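Local coordinates for diaminobutyrate-pyruvate transaminase and L-2,4-diaminobutyrate decarboxylase (Vibrio parahaemolyticus, PDB 2QMA), which probably uses pyridoxal 5'-phosphate in transamination and in amino-acid decarboxylation, the domain in this chain being the C-terminal, decarboxylase-like part, at residues L441-A455 and S484-L496. Numbering follows the deposited sequence.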
ATOM      1  N   LEU A 441       4.219 -26.322 -27.495  1.00 28.67           N
ATOM      2  CA  LEU A 441       3.165 -25.634 -28.237  1.00 27.53           C
ATOM      3  C   LEU A 441       2.420 -24.666 -27.333  1.00 26.71           C
ATOM      4  O   LEU A 441       2.261 -23.498 -27.662  1.00 25.86           O
ATOM      5  CB  LEU A 441       2.197 -26.648 -28.866  1.00 27.09           C
ATOM      6  CG  LEU A 441       0.848 -26.136 -29.371  1.00 28.04           C
ATOM      7  CD1 LEU A 441       1.053 -25.190 -30.556  1.00 29.36           C
ATOM      8  CD2 LEU A 441      -0.112 -27.265 -29.730  1.00 27.44           C
ATOM      9  N   ASN A 442       1.999 -25.146 -26.165  1.00 26.57           N
ATOM     10  CA  ASN A 442       1.238 -24.295 -25.250  1.00 26.26           C
ATOM     11  C   ASN A 442       2.044 -23.166 -24.609  1.00 26.65           C
ATOM     12  O   ASN A 442       1.529 -22.058 -24.398  1.00 26.73           O
ATOM     13  CB  ASN A 442       0.487 -25.143 -24.218  1.00 25.88           C
ATOM     14  CG  ASN A 442      -0.666 -25.883 -24.829  1.00 25.47           C
ATOM     15  OD1 ASN A 442      -1.770 -25.333 -24.966  1.00 25.66           O
ATOM     16  ND2 ASN A 442      -0.434 -27.145 -25.211  1.00 25.85           N
ATOM     17  N   LYS A 443       3.317 -23.415 -24.324  1.00 26.78           N
ATOM     18  CA  LYS A 443       4.201 -22.320 -23.921  1.00 27.21           C
ATOM     19  C   LYS A 443       4.315 -21.223 -24.984  1.00 27.11           C
ATOM     20  O   LYS A 443       4.207 -20.027 -24.681  1.00 27.53           O
ATOM     21  CB  LYS A 443       5.589 -22.843 -23.561  1.00 27.91           C
ATOM     22  CG  LYS A 443       5.624 -23.428 -22.177  1.00 29.08           C
ATOM     23  CD  LYS A 443       6.950 -23.128 -21.507  1.00 32.43           C
ATOM     24  CE  LYS A 443       7.829 -24.346 -21.521  1.00 33.60           C
ATOM     25  NZ  LYS A 443       7.162 -25.531 -20.906  1.00 32.47           N
ATOM     26  N   ALA A 444       4.525 -21.633 -26.227  1.00 26.18           N
ATOM     27  CA  ALA A 444       4.751 -20.688 -27.288  1.00 26.40           C
ATOM     28  C   ALA A 444       3.452 -19.909 -27.568  1.00 26.59           C
ATOM     29  O   ALA A 444       3.481 -18.686 -27.696  1.00 25.33           O
ATOM     30  CB  ALA A 444       5.271 -21.396 -28.522  1.00 25.61           C
ATOM     31  N   LEU A 445       2.308 -20.597 -27.590  1.00 26.07           N
ATOM     32  CA  LEU A 445       1.087 -19.874 -27.887  1.00 27.07           C
ATOM     33  C   LEU A 445       0.708 -18.881 -26.778  1.00 25.61           C
ATOM     34  O   LEU A 445       0.230 -17.787 -27.080  1.00 25.66           O
ATOM     35  CB  LEU A 445      -0.059 -20.804 -28.299  1.00 27.41           C
ATOM     36  CG  LEU A 445      -1.015 -21.462 -27.343  1.00 29.14           C
ATOM     37  CD1 LEU A 445      -2.001 -20.410 -26.791  1.00 31.38           C
ATOM     38  CD2 LEU A 445      -1.742 -22.570 -28.114  1.00 27.73           C
ATOM     39  N   ARG A 446       0.986 -19.218 -25.522  1.00 26.13           N
ATOM     40  CA  ARG A 446       0.720 -18.259 -24.463  1.00 25.86           C
ATOM     41  C   ARG A 446       1.516 -16.952 -24.607  1.00 25.39           C
ATOM     42  O   ARG A 446       0.947 -15.867 -24.516  1.00 24.49           O
ATOM     43  CB  ARG A 446       0.915 -18.848 -23.076  1.00 26.40           C
ATOM     44  CG  ARG A 446       0.411 -17.890 -22.039  1.00 27.63           C
ATOM     45  CD  ARG A 446       1.434 -17.738 -21.013  1.00 35.23           C
ATOM     46  NE  ARG A 446       1.612 -16.390 -20.495  1.00 37.02           N
ATOM     47  CZ  ARG A 446       2.797 -15.797 -20.426  1.00 38.61           C
ATOM     48  NH1 ARG A 446       3.886 -16.422 -20.865  1.00 38.22           N
ATOM     49  NH2 ARG A 446       2.894 -14.581 -19.921  1.00 41.18           N
ATOM     50  N   LEU A 447       2.828 -17.065 -24.823  1.00 25.57           N
ATOM     51  CA  LEU A 447       3.670 -15.885 -24.989  1.00 26.17           C
ATOM     52  C   LEU A 447       3.344 -15.090 -26.275  1.00 25.60           C
ATOM     53  O   LEU A 447       3.282 -13.856 -26.264  1.00 25.67           O
ATOM     54  CB  LEU A 447       5.142 -16.292 -24.958  1.00 26.39           C
ATOM     55  CG  LEU A 447       6.125 -15.171 -25.328  1.00 28.34           C
ATOM     56  CD1 LEU A 447       6.036 -14.097 -24.242  1.00 30.52           C
ATOM     57  CD2 LEU A 447       7.567 -15.700 -25.465  1.00 27.54           C
ATOM     58  N   GLU A 448       3.125 -15.798 -27.380  1.00 25.80           N
ATOM     59  CA  GLU A 448       2.700 -15.160 -28.634  1.00 26.26           C
ATOM     60  C   GLU A 448       1.352 -14.439 -28.539  1.00 24.88           C
ATOM     61  O   GLU A 448       1.208 -13.336 -29.053  1.00 24.54           O
ATOM     62  CB  GLU A 448       2.648 -16.195 -29.764  1.00 27.38           C
ATOM     63  CG  GLU A 448       4.010 -16.555 -30.263  1.00 30.57           C
ATOM     64  CD  GLU A 448       4.803 -15.309 -30.540  1.00 33.44           C
ATOM     65  OE1 GLU A 448       4.358 -14.510 -31.403  1.00 32.66           O
ATOM     66  OE2 GLU A 448       5.839 -15.115 -29.860  1.00 35.47           O
ATOM     67  N   ALA A 449       0.371 -15.050 -27.876  1.00 23.17           N
ATOM     68  CA  ALA A 449      -0.911 -14.382 -27.687  1.00 21.56           C
ATOM     69  C   ALA A 449      -0.722 -13.078 -26.893  1.00 21.05           C
ATOM     70  O   ALA A 449      -1.308 -12.041 -27.235  1.00 20.19           O
ATOM     71  CB  ALA A 449      -1.934 -15.316 -27.000  1.00 20.03           C
ATOM     72  N   LEU A 450       0.130 -13.123 -25.867  1.00 20.71           N
ATOM     73  CA  LEU A 450       0.447 -11.921 -25.075  1.00 21.35           C
ATOM     74  C   LEU A 450       1.154 -10.808 -25.900  1.00 21.30           C
ATOM     75  O   LEU A 450       0.713  -9.647 -25.933  1.00 20.16           O
ATOM     76  CB  LEU A 450       1.315 -12.308 -23.861  1.00 21.73           C
ATOM     77  CG  LEU A 450       1.929 -11.136 -23.077  1.00 22.63           C
ATOM     78  CD1 LEU A 450       0.857 -10.285 -22.522  1.00 21.04           C
ATOM     79  CD2 LEU A 450       2.782 -11.651 -21.947  1.00 21.78           C
ATOM     80  N   THR A 451       2.253 -11.164 -26.550  1.00 22.24           N
ATOM     81  CA  THR A 451       3.055 -10.157 -27.273  1.00 24.91           C
ATOM     82  C   THR A 451       2.393  -9.598 -28.549  1.00 24.68           C
ATOM     83  O   THR A 451       2.668  -8.464 -28.971  1.00 24.46           O
ATOM     84  CB  THR A 451       4.522 -10.624 -27.522  1.00 25.41           C
ATOM     85  OG1 THR A 451       4.549 -11.904 -28.170  1.00 27.59           O
ATOM     86  CG2 THR A 451       5.256 -10.750 -26.190  1.00 27.66           C
ATOM     87  N   ARG A 452       1.496 -10.368 -29.150  1.00 24.87           N
ATOM     88  CA  ARG A 452       0.682  -9.810 -30.236  1.00 24.81           C
ATOM     89  C   ARG A 452      -0.521  -9.031 -29.693  1.00 24.10           C
ATOM     90  O   ARG A 452      -1.141  -8.269 -30.412  1.00 22.97           O
ATOM     91  CB  ARG A 452       0.241 -10.897 -31.187  1.00 25.53           C
ATOM     92  CG  ARG A 452       1.431 -11.536 -31.818  1.00 29.81           C
ATOM     93  CD  ARG A 452       1.030 -12.608 -32.748  1.00 34.31           C
ATOM     94  NE  ARG A 452       2.141 -13.533 -32.943  1.00 35.31           N
ATOM     95  CZ  ARG A 452       2.143 -14.466 -33.882  1.00 35.65           C
ATOM     96  NH1 ARG A 452       1.087 -14.593 -34.683  1.00 33.13           N
ATOM     97  NH2 ARG A 452       3.183 -15.275 -34.005  1.00 36.28           N
ATOM     98  N   GLY A 453      -0.816  -9.216 -28.404  1.00 23.27           N
ATOM     99  CA  GLY A 453      -1.959  -8.567 -27.758  1.00 22.61           C
ATOM    100  C   GLY A 453      -3.306  -9.163 -28.141  1.00 22.27           C
ATOM    101  O   GLY A 453      -4.333  -8.475 -28.153  1.00 24.27           O
ATOM    102  N   ILE A 454      -3.289 -10.426 -28.526  1.00 20.05           N
ATOM    103  CA  ILE A 454      -4.501 -11.146 -28.888  1.00 19.20           C
ATOM    104  C   ILE A 454      -5.239 -11.583 -27.616  1.00 17.63           C
ATOM    105  O   ILE A 454      -6.444 -11.469 -27.518  1.00 17.28           O
ATOM    106  CB  ILE A 454      -4.138 -12.411 -29.668  1.00 18.52           C
ATOM    107  CG1 ILE A 454      -3.517 -12.037 -31.017  1.00 20.13           C
ATOM    108  CG2 ILE A 454      -5.387 -13.308 -29.863  1.00 21.51           C
ATOM    109  CD1 ILE A 454      -2.726 -13.237 -31.624  1.00 19.68           C
ATOM    110  N   ALA A 455      -4.484 -12.083 -26.652  1.00 17.10           N
ATOM    111  CA  ALA A 455      -5.065 -12.552 -25.406  1.00 17.09           C
ATOM    112  C   ALA A 455      -4.002 -12.587 -24.314  1.00 17.76           C
ATOM    113  O   ALA A 455      -2.812 -12.870 -24.576  1.00 16.41           O
ATOM    114  CB  ALA A 455      -5.702 -13.936 -25.567  1.00 16.67           C
ATOM    115  N   SER A 484     -15.227 -17.327 -29.371  1.00 16.09           N
ATOM    116  CA  SER A 484     -14.229 -16.545 -30.095  1.00 16.78           C
ATOM    117  C   SER A 484     -12.813 -16.592 -29.466  1.00 15.82           C
ATOM    118  O   SER A 484     -11.820 -16.596 -30.222  1.00 16.03           O
ATOM    119  CB  SER A 484     -14.712 -15.111 -30.271  1.00 17.56           C
ATOM    120  OG  SER A 484     -13.613 -14.258 -30.461  1.00 20.85           O
ATOM    121  N   LEU A 485     -12.726 -16.585 -28.126  1.00 15.65           N
ATOM    122  CA  LEU A 485     -11.445 -16.718 -27.441  1.00 15.51           C
ATOM    123  C   LEU A 485     -10.778 -18.064 -27.764  1.00 14.52           C
ATOM    124  O   LEU A 485      -9.612 -18.115 -28.134  1.00 13.83           O
ATOM    125  CB  LEU A 485     -11.583 -16.480 -25.919  1.00 15.96           C
ATOM    126  CG  LEU A 485     -10.279 -16.524 -25.099  1.00 17.65           C
ATOM    127  CD1 LEU A 485      -9.184 -15.620 -25.718  1.00 13.86           C
ATOM    128  CD2 LEU A 485     -10.599 -16.108 -23.674  1.00 16.94           C
ATOM    129  N   LEU A 486     -11.535 -19.152 -27.690  1.00 14.26           N
ATOM    130  CA  LEU A 486     -11.001 -20.478 -28.060  1.00 14.20           C
ATOM    131  C   LEU A 486     -10.622 -20.553 -29.555  1.00 14.22           C
ATOM    132  O   LEU A 486      -9.635 -21.180 -29.913  1.00 13.42           O
ATOM    133  CB  LEU A 486     -11.988 -21.586 -27.704  1.00 14.69           C
ATOM    134  CG  LEU A 486     -12.220 -21.767 -26.200  1.00 14.20           C
ATOM    135  CD1 LEU A 486     -13.442 -22.654 -26.013  1.00 19.15           C
ATOM    136  CD2 LEU A 486     -11.011 -22.428 -25.576  1.00 15.25           C
ATOM    137  N   SER A 487     -11.432 -19.935 -30.410  1.00 14.27           N
ATOM    138  CA  SER A 487     -11.105 -19.844 -31.833  1.00 14.87           C
ATOM    139  C   SER A 487      -9.770 -19.111 -32.089  1.00 15.04           C
ATOM    140  O   SER A 487      -8.962 -19.576 -32.874  1.00 15.01           O
ATOM    141  CB  SER A 487     -12.224 -19.158 -32.602  1.00 14.54           C
ATOM    142  OG  SER A 487     -11.984 -19.315 -34.000  1.00 14.42           O
ATOM    143  N   LYS A 488      -9.568 -17.985 -31.390  1.00 15.77           N
ATOM    144  CA  LYS A 488      -8.342 -17.173 -31.466  1.00 16.73           C
ATOM    145  C   LYS A 488      -7.149 -17.995 -31.055  1.00 15.96           C
ATOM    146  O   LYS A 488      -6.103 -17.921 -31.694  1.00 16.73           O
ATOM    147  CB  LYS A 488      -8.421 -15.984 -30.490  1.00 16.76           C
ATOM    148  CG  LYS A 488      -9.380 -14.903 -30.885  1.00 21.36           C
ATOM    149  CD  LYS A 488      -9.341 -13.790 -29.848  1.00 26.30           C
ATOM    150  CE  LYS A 488     -10.719 -13.240 -29.576  1.00 27.83           C
ATOM    151  NZ  LYS A 488     -11.187 -12.270 -30.571  1.00 28.62           N
ATOM    152  N   ILE A 489      -7.303 -18.756 -29.969  1.00 16.20           N
ATOM    153  CA  ILE A 489      -6.239 -19.624 -29.491  1.00 16.70           C
ATOM    154  C   ILE A 489      -5.921 -20.767 -30.460  1.00 16.80           C
ATOM    155  O   ILE A 489      -4.752 -21.093 -30.699  1.00 16.74           O
ATOM    156  CB  ILE A 489      -6.514 -20.173 -28.069  1.00 16.63           C
ATOM    157  CG1 ILE A 489      -6.572 -19.018 -27.059  1.00 16.29           C
ATOM    158  CG2 ILE A 489      -5.428 -21.199 -27.675  1.00 15.58           C
ATOM    159  CD1 ILE A 489      -7.242 -19.389 -25.745  1.00 18.27           C
ATOM    160  N   ASN A 490      -6.963 -21.393 -30.992  1.00 16.32           N
ATOM    161  CA  ASN A 490      -6.766 -22.441 -31.987  1.00 16.19           C
ATOM    162  C   ASN A 490      -6.018 -21.936 -33.214  1.00 16.13           C
ATOM    163  O   ASN A 490      -5.077 -22.556 -33.678  1.00 15.84           O
ATOM    164  CB  ASN A 490      -8.092 -23.086 -32.389  1.00 16.11           C
ATOM    165  CG  ASN A 490      -7.890 -24.236 -33.334  1.00 17.47           C
ATOM    166  OD1 ASN A 490      -7.148 -25.176 -33.027  1.00 18.73           O
ATOM    167  ND2 ASN A 490      -8.482 -24.143 -34.513  1.00 17.17           N
HETATM  168  N   MSE A 491      -6.415 -20.785 -33.723  1.00 16.33           N
HETATM  169  CA  MSE A 491      -5.731 -20.229 -34.895  1.00 18.32           C
HETATM  170  C   MSE A 491      -4.245 -19.982 -34.624  1.00 18.88           C
HETATM  171  O   MSE A 491      -3.416 -20.288 -35.470  1.00 19.28           O
HETATM  172  CB  MSE A 491      -6.456 -19.001 -35.410  1.00 17.68           C
HETATM  173  CG  MSE A 491      -7.912 -19.306 -35.779  1.00 18.33           C
HETATM  174 SE   MSE A 491      -8.141 -20.834 -37.038  0.70 19.17          SE
HETATM  175  CE  MSE A 491      -6.889 -20.315 -38.296  1.00  9.76           C
ATOM    176  N   LEU A 492      -3.901 -19.503 -33.424  1.00 18.64           N
ATOM    177  CA  LEU A 492      -2.490 -19.375 -33.049  1.00 20.12           C
ATOM    178  C   LEU A 492      -1.796 -20.741 -33.059  1.00 20.78           C
ATOM    179  O   LEU A 492      -0.705 -20.895 -33.621  1.00 21.28           O
ATOM    180  CB  LEU A 492      -2.356 -18.743 -31.647  1.00 19.37           C
ATOM    181  CG  LEU A 492      -2.468 -17.230 -31.563  1.00 20.09           C
ATOM    182  CD1 LEU A 492      -2.347 -16.797 -30.113  1.00 26.31           C
ATOM    183  CD2 LEU A 492      -1.372 -16.519 -32.400  1.00 25.17           C
ATOM    184  N   ALA A 493      -2.446 -21.722 -32.441  1.00 21.14           N
ATOM    185  CA  ALA A 493      -1.957 -23.102 -32.377  1.00 22.51           C
ATOM    186  C   ALA A 493      -1.711 -23.715 -33.757  1.00 23.13           C
ATOM    187  O   ALA A 493      -0.707 -24.393 -33.962  1.00 22.89           O
ATOM    188  CB  ALA A 493      -2.908 -23.959 -31.589  1.00 21.82           C
ATOM    189  N   VAL A 494      -2.625 -23.462 -34.700  1.00 25.05           N
ATOM    190  CA  VAL A 494      -2.522 -23.968 -36.078  1.00 26.74           C
ATOM    191  C   VAL A 494      -1.223 -23.475 -36.744  1.00 27.43           C
ATOM    192  O   VAL A 494      -0.612 -24.153 -37.589  1.00 28.53           O
ATOM    193  CB  VAL A 494      -3.788 -23.566 -36.909  1.00 26.47           C
ATOM    194  CG1 VAL A 494      -3.550 -23.671 -38.401  1.00 28.50           C
ATOM    195  CG2 VAL A 494      -4.989 -24.427 -36.510  1.00 27.68           C
ATOM    196  N   GLU A 495      -0.798 -22.289 -36.344  1.00 27.60           N
ATOM    197  CA  GLU A 495       0.344 -21.662 -36.943  1.00 28.16           C
ATOM    198  C   GLU A 495       1.665 -22.028 -36.270  1.00 28.75           C
ATOM    199  O   GLU A 495       2.731 -21.714 -36.787  1.00 28.31           O
ATOM    200  CB  GLU A 495       0.133 -20.153 -36.986  1.00 28.77           C
ATOM    201  CG  GLU A 495      -0.948 -19.688 -38.012  1.00 30.83           C
ATOM    202  CD  GLU A 495      -0.732 -20.204 -39.451  1.00 30.90           C
ATOM    203  OE1 GLU A 495       0.418 -20.189 -39.937  1.00 33.27           O
ATOM    204  OE2 GLU A 495      -1.706 -20.619 -40.110  1.00 31.80           O
ATOM    205  N   LEU A 496       1.574 -22.716 -35.137  1.00 29.20           N
ATOM    206  CA  LEU A 496       2.733 -23.065 -34.323  1.00 30.28           C
ATOM    207  C   LEU A 496       3.042 -24.539 -34.379  1.00 30.25           C
ATOM    208  O   LEU A 496       4.130 -24.932 -33.975  1.00 31.29           O
ATOM    209  CB  LEU A 496       2.492 -22.679 -32.856  1.00 29.98           C
ATOM    210  CG  LEU A 496       2.503 -21.177 -32.610  1.00 31.05           C
ATOM    211  CD1 LEU A 496       2.040 -20.907 -31.203  1.00 30.13           C
ATOM    212  CD2 LEU A 496       3.875 -20.583 -32.868  1.00 33.47           C
TER
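L492 reaches from helix 479-495 into the side of helix 438-452 and gives more surface to the contact than any other residue. From CB, with CG anti to the carbonyl carbon (chi1 -81°), the chain runs toward the other helix and forks. CG lies 4.0 Å from I454 CD1; CD1 presses on A449 CB at 3.5 Å, a tight carbon pair, where the small alanine lets the leucine come close to the backbone. The other branch, CD2, meets I454 CD1 tip to tip at 3.6 Å and lies over one face of the R452 guanidinium. That flat group is held from its edge by E448, whose OE1 takes both NE (2.9 Å) and NH2 in a side-on salt bridge within the helix.

One turn before A449 in helix 438-452, L445 has CG wedged between its backbone N and carbonyl carbon (chi1 88°). Its CD1 touches I489 CG2 at 3.6 Å, the two side chains crossing at about a right angle, while CD2 faces A493 CB and the CB packs on L496 CD1. L496 also sets its CB against L441 CD1 (3.7 Å), so the last modelled residue lies across L441, A444 and L445.

At the other end, G453 ends the helix in a Schellman motif, after which I454 and A455 turn to helix 479-495: I454 and K488 pass each other in opposite directions, I454 CG2 resting against K488 CD and CB, and A455 CB meets L485 CD1 (3.9 Å). Beneath, L445 rests on L468 and A431, and I489 on F416. The axes of 441-452 and 484-495 run at 118° to each other, measured N to C, and both helices lie on the four-stranded antiparallel sheet, a two-layer alpha+beta arrangement, as in the small C-terminal domain of fold-type I pyridoxal-phosphate decarboxylases.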